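Local atomic coordinates of HTH-type transcriptional regulator yiaJ (Escherichia coli, PDB entry 1YSQ), a protein that represses transcription of the yiaKLMNOPQRS operon, which may be involved in using 2,3-diketo-L-gulonate, and is seen here as its C-terminal IclR-type domain. Residues 135-140 against 171-176; 71-76 against 142-147; 26-31 against 45-50. All coordinates share one frame; numbering follows the deposited sequence.

Contact 1 (135-140 against 171-176); sequences VPVFDI and ETAQAI
V135 and V137, near the end of strand 130-137, lean on A173 and I176 of helix 162-182. Strand residues 135-137 and helix residues 171-176 run almost parallel, their N-to-C directions 10° apart and their axes 7.8 Å from each other at closest approach. Methyl-to-methyl packing carries the contact. The CB of A173 points toward the strand and takes V135 CG2 at 3.4 Å, tighter than usual for two carbons. V135 sets that methyl between its own backbone N and carbonyl carbon, with CG1 anti to the carbonyl carbon. V137 forks over the helix. Its CG1, held opposite the backbone N (chi1 173°), reaches I176 CG2 at 3.8 Å, the two side chains crossing at about a right angle, while its CG2 stands 4.2 Å from A173 CB. One polar atom takes part: P136 O rests 3.5 Å from A173 CB, in plain van der Waals contact, for no hydrogen bond spans the segments. Polar links lie just outside, where F138 O accepts from the OG of S177, the residue after I176. To one side, T172, A175 and I176 touch helix 8-25, which also packs against the sheet, so the two helices lie next to each other on it. With methyl groups as nearly the whole interface, fit comes from shape instead of directed bonds, and the small side chain of A173 lets its CA come within 5.3 Å of V137 CA.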
ATOM      1  N   VAL A 135       4.846  -0.384  -0.539  1.00 18.72           N
ATOM      2  CA  VAL A 135       5.915   0.356  -1.205  1.00 18.51           C
ATOM      3  C   VAL A 135       5.368   1.143  -2.414  1.00 19.01           C
ATOM      4  O   VAL A 135       4.364   0.759  -3.012  1.00 18.53           O
ATOM      5  CB  VAL A 135       7.069  -0.576  -1.701  1.00 19.05           C
ATOM      6  CG1 VAL A 135       7.842  -1.181  -0.535  1.00 19.13           C
ATOM      7  CG2 VAL A 135       6.541  -1.665  -2.654  1.00 19.15           C
ATOM      8  N   PRO A 136       6.032   2.239  -2.779  1.00 19.41           N
ATOM      9  CA  PRO A 136       5.689   2.992  -3.997  1.00 19.42           C
ATOM     10  C   PRO A 136       6.155   2.304  -5.282  1.00 20.01           C
ATOM     11  O   PRO A 136       7.125   1.551  -5.245  1.00 20.03           O
ATOM     12  CB  PRO A 136       6.456   4.308  -3.812  1.00 19.99           C
ATOM     13  CG  PRO A 136       7.681   3.910  -2.974  1.00 18.73           C
ATOM     14  CD  PRO A 136       7.140   2.871  -2.025  1.00 19.41           C
ATOM     15  N   VAL A 137       5.442   2.545  -6.392  1.00 19.58           N
ATOM     16  CA  VAL A 137       5.913   2.218  -7.738  1.00 20.24           C
ATOM     17  C   VAL A 137       6.155   3.580  -8.375  1.00 21.15           C
ATOM     18  O   VAL A 137       5.225   4.367  -8.532  1.00 21.06           O
ATOM     19  CB  VAL A 137       4.854   1.435  -8.561  1.00 21.44           C
ATOM     20  CG1 VAL A 137       5.297   1.257 -10.043  1.00 20.81           C
ATOM     21  CG2 VAL A 137       4.559   0.097  -7.899  1.00 20.97           C
ATOM     22  N   PHE A 138       7.408   3.892  -8.679  1.00 21.76           N
ATOM     23  CA  PHE A 138       7.734   5.229  -9.173  1.00 23.11           C
ATOM     24  C   PHE A 138       7.565   5.311 -10.689  1.00 24.24           C
ATOM     25  O   PHE A 138       7.865   4.342 -11.397  1.00 24.19           O
ATOM     26  CB  PHE A 138       9.188   5.585  -8.800  1.00 22.92           C
ATOM     27  CG  PHE A 138       9.397   5.839  -7.325  1.00 22.65           C
ATOM     28  CD1 PHE A 138       8.941   7.022  -6.735  1.00 21.42           C
ATOM     29  CD2 PHE A 138      10.069   4.900  -6.535  1.00 22.45           C
ATOM     30  CE1 PHE A 138       9.142   7.271  -5.361  1.00 21.61           C
ATOM     31  CE2 PHE A 138      10.277   5.126  -5.162  1.00 22.81           C
ATOM     32  CZ  PHE A 138       9.803   6.330  -4.577  1.00 20.96           C
ATOM     33  N   ASP A 139       7.110   6.455 -11.190  1.00 26.10           N
ATOM     34  CA  ASP A 139       7.240   6.718 -12.629  1.00 28.54           C
ATOM     35  C   ASP A 139       8.642   7.284 -12.932  1.00 29.70           C
ATOM     36  O   ASP A 139       9.466   7.433 -12.019  1.00 29.27           O
ATOM     37  CB  ASP A 139       6.102   7.589 -13.181  1.00 28.39           C
ATOM     38  CG  ASP A 139       6.146   9.052 -12.701  1.00 30.93           C
ATOM     39  OD1 ASP A 139       7.184   9.543 -12.176  1.00 30.23           O
ATOM     40  OD2 ASP A 139       5.153   9.799 -12.838  1.00 31.37           O
ATOM     41  N   ILE A 140       8.917   7.583 -14.203  1.00 31.68           N
ATOM     42  CA  ILE A 140      10.245   8.067 -14.609  1.00 33.38           C
ATOM     43  C   ILE A 140      10.647   9.369 -13.909  1.00 33.91           C
ATOM     44  O   ILE A 140      11.837   9.663 -13.781  1.00 35.06           O
ATOM     45  CB  ILE A 140      10.362   8.214 -16.161  1.00 33.70           C
ATOM     46  CG1 ILE A 140       9.161   8.968 -16.738  1.00 34.62           C
ATOM     47  CG2 ILE A 140      10.557   6.834 -16.830  1.00 35.02           C
ATOM     48  CD1 ILE A 140       9.473   9.743 -18.015  1.00 38.35           C
ATOM     49  N   GLU A 171      11.606  -5.399  -4.324  1.00 22.04           N
ATOM     50  CA  GLU A 171      12.137  -5.902  -5.594  1.00 22.05           C
ATOM     51  C   GLU A 171      11.024  -5.993  -6.653  1.00 22.32           C
ATOM     52  O   GLU A 171      11.251  -5.700  -7.830  1.00 21.00           O
ATOM     53  CB  GLU A 171      12.823  -7.249  -5.394  1.00 23.12           C
ATOM     54  CG  GLU A 171      14.182  -7.123  -4.713  1.00 24.77           C
ATOM     55  CD  GLU A 171      14.724  -8.442  -4.198  1.00 28.20           C
ATOM     56  OE1 GLU A 171      14.046  -9.480  -4.352  1.00 30.96           O
ATOM     57  OE2 GLU A 171      15.831  -8.434  -3.628  1.00 29.49           O
ATOM     58  N   THR A 172       9.835  -6.406  -6.209  1.00 21.72           N
ATOM     59  CA  THR A 172       8.652  -6.476  -7.063  1.00 21.86           C
ATOM     60  C   THR A 172       8.268  -5.086  -7.600  1.00 22.00           C
ATOM     61  O   THR A 172       8.121  -4.928  -8.819  1.00 21.22           O
ATOM     62  CB  THR A 172       7.502  -7.145  -6.290  1.00 21.95           C
ATOM     63  OG1 THR A 172       7.859  -8.510  -5.976  1.00 21.88           O
ATOM     64  CG2 THR A 172       6.229  -7.257  -7.145  1.00 21.35           C
ATOM     65  N   ALA A 173       8.130  -4.091  -6.705  1.00 21.84           N
ATOM     66  CA  ALA A 173       7.830  -2.723  -7.109  1.00 22.27           C
ATOM     67  C   ALA A 173       8.896  -2.161  -8.053  1.00 22.52           C
ATOM     68  O   ALA A 173       8.565  -1.494  -9.015  1.00 22.96           O
ATOM     69  CB  ALA A 173       7.667  -1.804  -5.894  1.00 22.32           C
ATOM     70  N   GLN A 174      10.167  -2.426  -7.765  1.00 23.98           N
ATOM     71  CA  GLN A 174      11.260  -1.937  -8.603  1.00 24.64           C
ATOM     72  C   GLN A 174      11.149  -2.463 -10.035  1.00 25.01           C
ATOM     73  O   GLN A 174      11.329  -1.705 -10.985  1.00 25.36           O
ATOM     74  CB  GLN A 174      12.617  -2.334  -8.018  1.00 24.81           C
ATOM     75  CG  GLN A 174      13.071  -1.477  -6.833  1.00 27.39           C
ATOM     76  CD  GLN A 174      14.273  -2.088  -6.088  1.00 29.09           C
ATOM     77  OE1 GLN A 174      14.491  -3.311  -6.124  1.00 28.15           O
ATOM     78  NE2 GLN A 174      15.054  -1.239  -5.430  1.00 29.22           N
ATOM     79  N   ALA A 175      10.849  -3.756 -10.176  1.00 25.19           N
ATOM     80  CA  ALA A 175      10.709  -4.386 -11.488  1.00 25.83           C
ATOM     81  C   ALA A 175       9.556  -3.755 -12.293  1.00 26.50           C
ATOM     82  O   ALA A 175       9.726  -3.413 -13.473  1.00 26.51           O
ATOM     83  CB  ALA A 175      10.512  -5.892 -11.339  1.00 25.65           C
ATOM     84  N   ILE A 176       8.402  -3.591 -11.641  1.00 26.32           N
ATOM     85  CA  ILE A 176       7.259  -2.892 -12.238  1.00 26.86           C
ATOM     86  C   ILE A 176       7.624  -1.458 -12.648  1.00 27.41           C
ATOM     87  O   ILE A 176       7.348  -1.036 -13.768  1.00 27.53           O
ATOM     88  CB  ILE A 176       6.037  -2.892 -11.266  1.00 26.96           C
ATOM     89  CG1 ILE A 176       5.598  -4.335 -10.953  1.00 26.35           C
ATOM     90  CG2 ILE A 176       4.871  -2.035 -11.842  1.00 25.91           C
ATOM     91  CD1 ILE A 176       4.609  -4.473  -9.771  1.00 25.60           C
TER

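Contact 2 (71-76 against 142-147); sequences KIYMAF and GRVPYA. With PO4 (phosphate ion), chain D.
The Y73 ring presents its hydroxyl edge to the backbone of Y146, whose carbonyl carbon C lies near the ring plane, 3.3 Å from Y73 OH. V144 O, A147 CB and a phosphate oxygen, O1, approach the same ring obliquely, O1 packing 3.3 Å from Y73 CD1. The F76 ring receives V144 CG2 at a slant, has I72 O in plane at one edge, and forms an edge-to-face pair with F138. V144 is thus wedged between the aromatic groups and I72. Its CG1, opposite the backbone N (chi1 -176°), meets Y73 CE1 at 3.8 Å and I72 CG2 at 4.0 Å; its CG2 goes the other way, to F76 CB at 3.7 Å. Further in, A147 CB lies 3.6 Å from Y73 OH. That hydroxyl is hydrogen-bonded to S32 OG on strand 28-35, whereas A147 N, though near, is badly angled for a bond. A phenylalanine in place of Y73 would probably leave S32 OG without this hydroxyl partner and A147 CB without the oxygen that packs on it.

The phosphate ion, probably taken from the crystallisation liquor, accepts a hydrogen bond at O3 from V144 N, 3.0 Å long and nearly straight at 164°. The ion sits where the last turn of helix 68-75 faces the loop leading into strand 146-153. Helix 104-117 packs beside that helix, I72 and A75 touching I114, and F76 touches R115. Side chains seat the helix on the sheet: I72 on A134 and P136 of strand 130-137, Y73 on A147 and R34. A147 pairs by backbone with S32, joining strands 146-153 and 28-35 beneath them.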
ATOM      1  N   LYS A  71      -1.071   6.176   2.536  1.00 20.04           N
ATOM      2  CA  LYS A  71      -0.079   6.967   3.268  1.00 20.24           C
ATOM      3  C   LYS A  71       1.172   7.209   2.419  1.00 20.54           C
ATOM      4  O   LYS A  71       1.753   8.302   2.450  1.00 20.82           O
ATOM      5  CB  LYS A  71       0.261   6.317   4.612  1.00 20.09           C
ATOM      6  CG  LYS A  71      -0.898   6.420   5.613  1.00 20.87           C
ATOM      7  CD  LYS A  71      -0.483   5.952   7.028  1.00 19.08           C
ATOM      8  CE  LYS A  71      -0.156   4.454   7.029  1.00 21.29           C
ATOM      9  NZ  LYS A  71       0.173   3.921   8.385  1.00 19.84           N
ATOM     10  N   ILE A  72       1.556   6.214   1.622  1.00 19.64           N
ATOM     11  CA  ILE A  72       2.660   6.392   0.666  1.00 19.05           C
ATOM     12  C   ILE A  72       2.343   7.525  -0.312  1.00 19.23           C
ATOM     13  O   ILE A  72       3.170   8.400  -0.540  1.00 18.64           O
ATOM     14  CB  ILE A  72       2.937   5.066  -0.069  1.00 18.82           C
ATOM     15  CG1 ILE A  72       3.662   4.109   0.872  1.00 19.25           C
ATOM     16  CG2 ILE A  72       3.757   5.278  -1.368  1.00 18.84           C
ATOM     17  CD1 ILE A  72       3.684   2.693   0.376  1.00 19.94           C
ATOM     18  N   TYR A  73       1.132   7.523  -0.873  1.00 18.45           N
ATOM     19  CA  TYR A  73       0.750   8.602  -1.791  1.00 18.69           C
ATOM     20  C   TYR A  73       0.877   9.962  -1.120  1.00 19.08           C
ATOM     21  O   TYR A  73       1.440  10.876  -1.698  1.00 18.80           O
ATOM     22  CB  TYR A  73      -0.677   8.398  -2.310  1.00 18.37           C
ATOM     23  CG  TYR A  73      -0.840   7.147  -3.157  1.00 18.68           C
ATOM     24  CD1 TYR A  73       0.097   6.816  -4.136  1.00 18.19           C
ATOM     25  CD2 TYR A  73      -1.951   6.306  -2.988  1.00 19.23           C
ATOM     26  CE1 TYR A  73      -0.054   5.668  -4.939  1.00 20.50           C
ATOM     27  CE2 TYR A  73      -2.107   5.142  -3.780  1.00 20.17           C
ATOM     28  CZ  TYR A  73      -1.160   4.838  -4.750  1.00 19.88           C
ATOM     29  OH  TYR A  73      -1.320   3.716  -5.537  1.00 19.41           O
ATOM     30  N   MET A  74       0.369  10.097   0.107  1.00 19.14           N
ATOM     31  CA  MET A  74       0.514  11.386   0.814  1.00 19.20           C
ATOM     32  C   MET A  74       1.982  11.720   1.144  1.00 19.27           C
ATOM     33  O   MET A  74       2.392  12.886   1.051  1.00 19.82           O
ATOM     34  CB  MET A  74      -0.341  11.442   2.079  1.00 19.09           C
ATOM     35  CG  MET A  74      -1.864  11.598   1.784  1.00 20.03           C
ATOM     36  SD  MET A  74      -2.938  12.105   3.190  1.00  8.59           S
ATOM     37  CE  MET A  74      -2.599  10.883   4.239  1.00 13.40           C
ATOM     38  N   ALA A  75       2.764  10.705   1.519  1.00 19.12           N
ATOM     39  CA  ALA A  75       4.163  10.916   1.908  1.00 20.15           C
ATOM     40  C   ALA A  75       4.996  11.476   0.765  1.00 20.15           C
ATOM     41  O   ALA A  75       5.939  12.233   0.995  1.00 20.62           O
ATOM     42  CB  ALA A  75       4.782   9.618   2.434  1.00 19.47           C
ATOM     43  N   PHE A  76       4.658  11.095  -0.464  1.00 20.44           N
ATOM     44  CA  PHE A  76       5.360  11.614  -1.643  1.00 20.97           C
ATOM     45  C   PHE A  76       4.675  12.804  -2.330  1.00 21.95           C
ATOM     46  O   PHE A  76       5.178  13.329  -3.340  1.00 21.55           O
ATOM     47  CB  PHE A  76       5.629  10.470  -2.612  1.00 21.25           C
ATOM     48  CG  PHE A  76       6.763   9.593  -2.169  1.00 20.63           C
ATOM     49  CD1 PHE A  76       8.040   9.765  -2.706  1.00 19.70           C
ATOM     50  CD2 PHE A  76       6.555   8.608  -1.193  1.00 20.28           C
ATOM     51  CE1 PHE A  76       9.113   8.952  -2.281  1.00 18.24           C
ATOM     52  CE2 PHE A  76       7.596   7.799  -0.760  1.00 20.27           C
ATOM     53  CZ  PHE A  76       8.888   7.980  -1.299  1.00 18.53           C
ATOM     54  N   GLY A 142       9.865  10.174 -10.720  1.00 31.87           N
ATOM     55  CA  GLY A 142       9.850  10.028  -9.274  1.00 30.22           C
ATOM     56  C   GLY A 142       8.515  10.333  -8.609  1.00 29.23           C
ATOM     57  O   GLY A 142       8.437  10.432  -7.382  1.00 28.96           O
ATOM     58  N   ARG A 143       7.463  10.478  -9.407  1.00 27.99           N
ATOM     59  CA  ARG A 143       6.112  10.540  -8.857  1.00 27.12           C
ATOM     60  C   ARG A 143       5.660   9.109  -8.554  1.00 25.30           C
ATOM     61  O   ARG A 143       6.314   8.156  -8.973  1.00 24.63           O
ATOM     62  CB  ARG A 143       5.159  11.239  -9.831  1.00 28.37           C
ATOM     63  CG  ARG A 143       5.363  12.772  -9.902  1.00 31.88           C
ATOM     64  CD  ARG A 143       4.638  13.417 -11.078  1.00 38.74           C
ATOM     65  NE  ARG A 143       5.005  12.741 -12.331  1.00 43.87           N
ATOM     66  CZ  ARG A 143       4.361  12.856 -13.492  1.00 46.82           C
ATOM     67  NH1 ARG A 143       3.286  13.636 -13.612  1.00 48.90           N
ATOM     68  NH2 ARG A 143       4.803  12.186 -14.550  1.00 48.65           N
ATOM     69  N   VAL A 144       4.571   8.970  -7.798  1.00 23.66           N
ATOM     70  CA  VAL A 144       4.078   7.672  -7.338  1.00 21.88           C
ATOM     71  C   VAL A 144       2.626   7.432  -7.824  1.00 21.74           C
ATOM     72  O   VAL A 144       1.662   7.734  -7.120  1.00 21.75           O
ATOM     73  CB  VAL A 144       4.154   7.564  -5.783  1.00 21.83           C
ATOM     74  CG1 VAL A 144       3.735   6.153  -5.307  1.00 21.78           C
ATOM     75  CG2 VAL A 144       5.573   7.917  -5.270  1.00 20.24           C
ATOM     76  N   PRO A 145       2.471   6.955  -9.050  1.00 21.66           N
ATOM     77  CA  PRO A 145       1.133   6.679  -9.588  1.00 21.51           C
ATOM     78  C   PRO A 145       0.472   5.410  -9.015  1.00 20.79           C
ATOM     79  O   PRO A 145      -0.762   5.323  -9.018  1.00 21.44           O
ATOM     80  CB  PRO A 145       1.400   6.551 -11.102  1.00 21.24           C
ATOM     81  CG  PRO A 145       2.790   6.000 -11.167  1.00 22.30           C
ATOM     82  CD  PRO A 145       3.527   6.734 -10.059  1.00 21.70           C
ATOM     83  N   TYR A 146       1.274   4.459  -8.529  1.00 20.44           N
ATOM     84  CA  TYR A 146       0.787   3.134  -8.104  1.00 19.88           C
ATOM     85  C   TYR A 146       1.572   2.706  -6.876  1.00 19.57           C
ATOM     86  O   TYR A 146       2.635   3.255  -6.589  1.00 18.27           O
ATOM     87  CB  TYR A 146       0.970   2.057  -9.190  1.00 19.94           C
ATOM     88  CG  TYR A 146       0.418   2.454 -10.527  1.00 21.91           C
ATOM     89  CD1 TYR A 146      -0.955   2.413 -10.777  1.00 24.11           C
ATOM     90  CD2 TYR A 146       1.260   2.910 -11.533  1.00 24.50           C
ATOM     91  CE1 TYR A 146      -1.466   2.817 -12.000  1.00 24.66           C
ATOM     92  CE2 TYR A 146       0.751   3.304 -12.762  1.00 24.39           C
ATOM     93  CZ  TYR A 146      -0.600   3.256 -12.980  1.00 25.81           C
ATOM     94  OH  TYR A 146      -1.085   3.645 -14.192  1.00 28.55           O
ATOM     95  N   ALA A 147       1.051   1.708  -6.173  1.00 19.41           N
ATOM     96  CA  ALA A 147       1.712   1.194  -4.983  1.00 19.28           C
ATOM     97  C   ALA A 147       1.343  -0.275  -4.821  1.00 19.25           C
ATOM     98  O   ALA A 147       0.310  -0.731  -5.329  1.00 18.40           O
ATOM     99  CB  ALA A 147       1.291   2.016  -3.751  1.00 19.68           C
TER
HETATM  100  P   PO4 D 303       1.784  10.964  -5.507  1.00 34.06           P
HETATM  101  O1  PO4 D 303       1.042   9.645  -5.591  1.00 31.99           O
HETATM  102  O2  PO4 D 303       2.527  11.055  -4.186  1.00 30.02           O
HETATM  103  O3  PO4 D 303       2.741  11.090  -6.674  1.00 31.33           O
HETATM  104  O4  PO4 D 303       0.731  12.051  -5.542  1.00 34.17           O

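Contact 3 (26-31 against 45-50); sequences GETINF and LEPTTG
G26 O is gripped by two backbone amides of the opposite loop, G50 N at 2.9 Å and T48 N at 3.0 Å. They come from opposite faces of the carbonyl plane: the G50 donor is tilted 35° from it and the T48 donor stands 52° out of it, off the lone pairs. P47 CB adds a packing contact 3.3 Å from the same oxygen. G26 is where the chain leaves helix 8-25 with a positive phi, and a side chain on it would run into T49 OG1. T48 OG1, turned between its own backbone N and carbonyl carbon, lies only 3.2 Å from G26 CA. G50 is equally short of room, since a CB there would strike E27 OE1 and G26 O.

Beyond the loop, I29 and L45 form an antiparallel hydrogen-bonded pair. I29 N donates to L45 O, and L45 N returns a bond to I29 O at 2.9 Å, almost straight at 170°; both donors lie in the carbonyl planes. T28 CA-H also faces L45 O. On the flank, T28 and P47 lie side by side pointing the same way, with T28 OG1 3.3 Å from P47 CD. A water bridges T28 OG1 (2.8 Å) and E46 OE1 (2.7 Å), donating to the carboxylate, whose other oxygen, OE2, is in a salt bridge with K44. N22 of helix 8-25 donates through ND2 to both E27 O and E46 O, tying the helix to both segments. Together these bonds close the open end of a beta-hairpin, strands 28-35 and 38-45, where the first helix turns into the antiparallel sheet of this IclR-type, GAF-like domain.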
ATOM      1  N   GLY A  26       3.285 -16.355  -0.221  1.00 20.94           N
ATOM      2  CA  GLY A  26       2.052 -17.028   0.185  1.00 19.89           C
ATOM      3  C   GLY A  26       0.919 -16.094   0.621  1.00 20.04           C
ATOM      4  O   GLY A  26      -0.173 -16.543   0.976  1.00 19.70           O
ATOM      5  N   GLU A  27       1.176 -14.788   0.603  1.00 19.78           N
ATOM      6  CA  GLU A  27       0.271 -13.795   1.195  1.00 19.82           C
ATOM      7  C   GLU A  27      -0.539 -13.014   0.165  1.00 18.95           C
ATOM      8  O   GLU A  27      -0.209 -13.005  -1.018  1.00 19.65           O
ATOM      9  CB  GLU A  27       1.085 -12.771   2.016  1.00 19.71           C
ATOM     10  CG  GLU A  27       1.950 -13.349   3.140  1.00 21.27           C
ATOM     11  CD  GLU A  27       1.140 -13.995   4.255  1.00 22.63           C
ATOM     12  OE1 GLU A  27      -0.110 -13.999   4.188  1.00 21.65           O
ATOM     13  OE2 GLU A  27       1.761 -14.520   5.213  1.00 24.53           O
ATOM     14  N   THR A  28      -1.564 -12.318   0.657  1.00 19.26           N
ATOM     15  CA  THR A  28      -2.364 -11.358  -0.122  1.00 19.01           C
ATOM     16  C   THR A  28      -1.486 -10.287  -0.759  1.00 19.09           C
ATOM     17  O   THR A  28      -0.702  -9.627  -0.040  1.00 19.10           O
ATOM     18  CB  THR A  28      -3.339 -10.633   0.806  1.00 19.25           C
ATOM     19  OG1 THR A  28      -4.257 -11.572   1.401  1.00 18.44           O
ATOM     20  CG2 THR A  28      -4.234  -9.625  -0.004  1.00 19.64           C
ATOM     21  N   ILE A  29      -1.632 -10.096  -2.073  1.00 18.15           N
ATOM     22  CA  ILE A  29      -0.926  -9.026  -2.769  1.00 18.46           C
ATOM     23  C   ILE A  29      -1.950  -8.028  -3.276  1.00 19.02           C
ATOM     24  O   ILE A  29      -2.899  -8.410  -3.954  1.00 19.03           O
ATOM     25  CB  ILE A  29      -0.050  -9.574  -3.949  1.00 18.62           C
ATOM     26  CG1 ILE A  29       0.888 -10.712  -3.495  1.00 17.57           C
ATOM     27  CG2 ILE A  29       0.725  -8.432  -4.662  1.00 18.45           C
ATOM     28  CD1 ILE A  29       1.810 -10.418  -2.293  1.00 20.11           C
ATOM     29  N   ASN A  30      -1.752  -6.752  -2.933  1.00 19.33           N
ATOM     30  CA  ASN A  30      -2.633  -5.651  -3.349  1.00 19.69           C
ATOM     31  C   ASN A  30      -1.868  -4.717  -4.258  1.00 19.96           C
ATOM     32  O   ASN A  30      -0.678  -4.457  -4.039  1.00 19.12           O
ATOM     33  CB  ASN A  30      -3.083  -4.816  -2.135  1.00 20.10           C
ATOM     34  CG  ASN A  30      -3.588  -5.673  -0.989  1.00 20.92           C
ATOM     35  OD1 ASN A  30      -2.933  -5.818   0.051  1.00 24.63           O
ATOM     36  ND2 ASN A  30      -4.750  -6.251  -1.177  1.00 18.15           N
ATOM     37  N   PHE A  31      -2.567  -4.181  -5.251  1.00 19.62           N
ATOM     38  CA  PHE A  31      -1.958  -3.221  -6.174  1.00 19.25           C
ATOM     39  C   PHE A  31      -2.965  -2.114  -6.428  1.00 19.37           C
ATOM     40  O   PHE A  31      -4.077  -2.370  -6.903  1.00 18.64           O
ATOM     41  CB  PHE A  31      -1.583  -3.932  -7.477  1.00 19.02           C
ATOM     42  CG  PHE A  31      -0.831  -3.075  -8.453  1.00 21.02           C
ATOM     43  CD1 PHE A  31       0.414  -2.538  -8.128  1.00 22.91           C
ATOM     44  CD2 PHE A  31      -1.343  -2.836  -9.718  1.00 23.79           C
ATOM     45  CE1 PHE A  31       1.124  -1.739  -9.050  1.00 24.28           C
ATOM     46  CE2 PHE A  31      -0.625  -2.042 -10.644  1.00 25.71           C
ATOM     47  CZ  PHE A  31       0.598  -1.497 -10.300  1.00 22.35           C
ATOM     48  N   LEU A  45      -4.544 -10.309  -5.364  1.00 19.02           N
ATOM     49  CA  LEU A  45      -4.383 -11.764  -5.299  1.00 19.50           C
ATOM     50  C   LEU A  45      -4.607 -12.243  -3.882  1.00 19.27           C
ATOM     51  O   LEU A  45      -3.980 -11.762  -2.937  1.00 19.40           O
ATOM     52  CB  LEU A  45      -2.983 -12.210  -5.785  1.00 19.46           C
ATOM     53  CG  LEU A  45      -2.643 -11.770  -7.217  1.00 20.61           C
ATOM     54  CD1 LEU A  45      -1.179 -11.958  -7.523  1.00 20.35           C
ATOM     55  CD2 LEU A  45      -3.517 -12.497  -8.269  1.00 18.37           C
ATOM     56  N   GLU A  46      -5.503 -13.211  -3.735  1.00 19.17           N
ATOM     57  CA  GLU A  46      -5.741 -13.844  -2.451  1.00 19.07           C
ATOM     58  C   GLU A  46      -4.512 -14.650  -2.023  1.00 19.24           C
ATOM     59  O   GLU A  46      -3.709 -15.020  -2.875  1.00 19.43           O
ATOM     60  CB  GLU A  46      -6.982 -14.748  -2.549  1.00 19.21           C
ATOM     61  CG  GLU A  46      -8.302 -13.993  -2.729  1.00 19.29           C
ATOM     62  CD  GLU A  46      -8.594 -12.990  -1.605  1.00 21.73           C
ATOM     63  OE1 GLU A  46      -8.229 -13.252  -0.443  1.00 22.01           O
ATOM     64  OE2 GLU A  46      -9.210 -11.936  -1.880  1.00 21.85           O
ATOM     65  N   PRO A  47      -4.352 -14.926  -0.728  1.00 20.14           N
ATOM     66  CA  PRO A  47      -3.204 -15.715  -0.262  1.00 20.49           C
ATOM     67  C   PRO A  47      -3.242 -17.154  -0.814  1.00 21.34           C
ATOM     68  O   PRO A  47      -4.324 -17.644  -1.183  1.00 21.50           O
ATOM     69  CB  PRO A  47      -3.369 -15.711   1.263  1.00 20.48           C
ATOM     70  CG  PRO A  47      -4.859 -15.523   1.485  1.00 20.50           C
ATOM     71  CD  PRO A  47      -5.247 -14.543   0.391  1.00 19.94           C
ATOM     72  N   THR A  48      -2.079 -17.796  -0.898  1.00 21.37           N
ATOM     73  CA  THR A  48      -2.027 -19.215  -1.249  1.00 22.48           C
ATOM     74  C   THR A  48      -1.972 -20.005   0.049  1.00 23.20           C
ATOM     75  O   THR A  48      -2.994 -20.494   0.516  1.00 23.67           O
ATOM     76  CB  THR A  48      -0.824 -19.557  -2.159  1.00 22.38           C
ATOM     77  OG1 THR A  48       0.386 -19.071  -1.568  1.00 22.94           O
ATOM     78  CG2 THR A  48      -0.896 -18.802  -3.475  1.00 22.92           C
ATOM     79  N   THR A  49      -0.790 -20.090   0.653  1.00 23.87           N
ATOM     80  CA  THR A  49      -0.639 -20.812   1.913  1.00 24.45           C
ATOM     81  C   THR A  49      -0.958 -19.918   3.103  1.00 24.86           C
ATOM     82  O   THR A  49      -1.247 -20.419   4.195  1.00 25.12           O
ATOM     83  CB  THR A  49       0.771 -21.387   2.044  1.00 25.12           C
ATOM     84  OG1 THR A  49       1.728 -20.346   1.834  1.00 24.96           O
ATOM     85  CG2 THR A  49       1.058 -22.386   0.911  1.00 25.22           C
ATOM     86  N   GLY A  50      -0.936 -18.600   2.896  1.00 24.86           N
ATOM     87  CA  GLY A  50      -1.312 -17.666   3.948  1.00 24.44           C
ATOM     88  C   GLY A  50      -2.760 -17.866   4.344  1.00 25.11           C
ATOM     89  O   GLY A  50      -3.601 -18.202   3.502  1.00 25.67           O
TER
HETATM   90  O   HOH W   1      -7.010 -11.369   1.140  1.00 19.75           O

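In the fold
From the N terminus, the chain leaves helix 8-25 and contact 3 soon closes a short loop, drawing together the ends of the hairpin formed by strands 28-35 and 38-45. It is complete before the others begin. Contacts 1 and 2 then cross: segment 135-140 falls between 71-76 and 142-147, and 171-176 follows later. Contact 2 ties helix 68-75 to the start of strand 146-153, and contact 1 ties strand 130-137 to the C-terminal helix. These two strands are neighbours in the sheet, probably joined by a V137 N to Y146 O hydrogen bond. The F31 ring touches V137 and Y146, linking all three contacts.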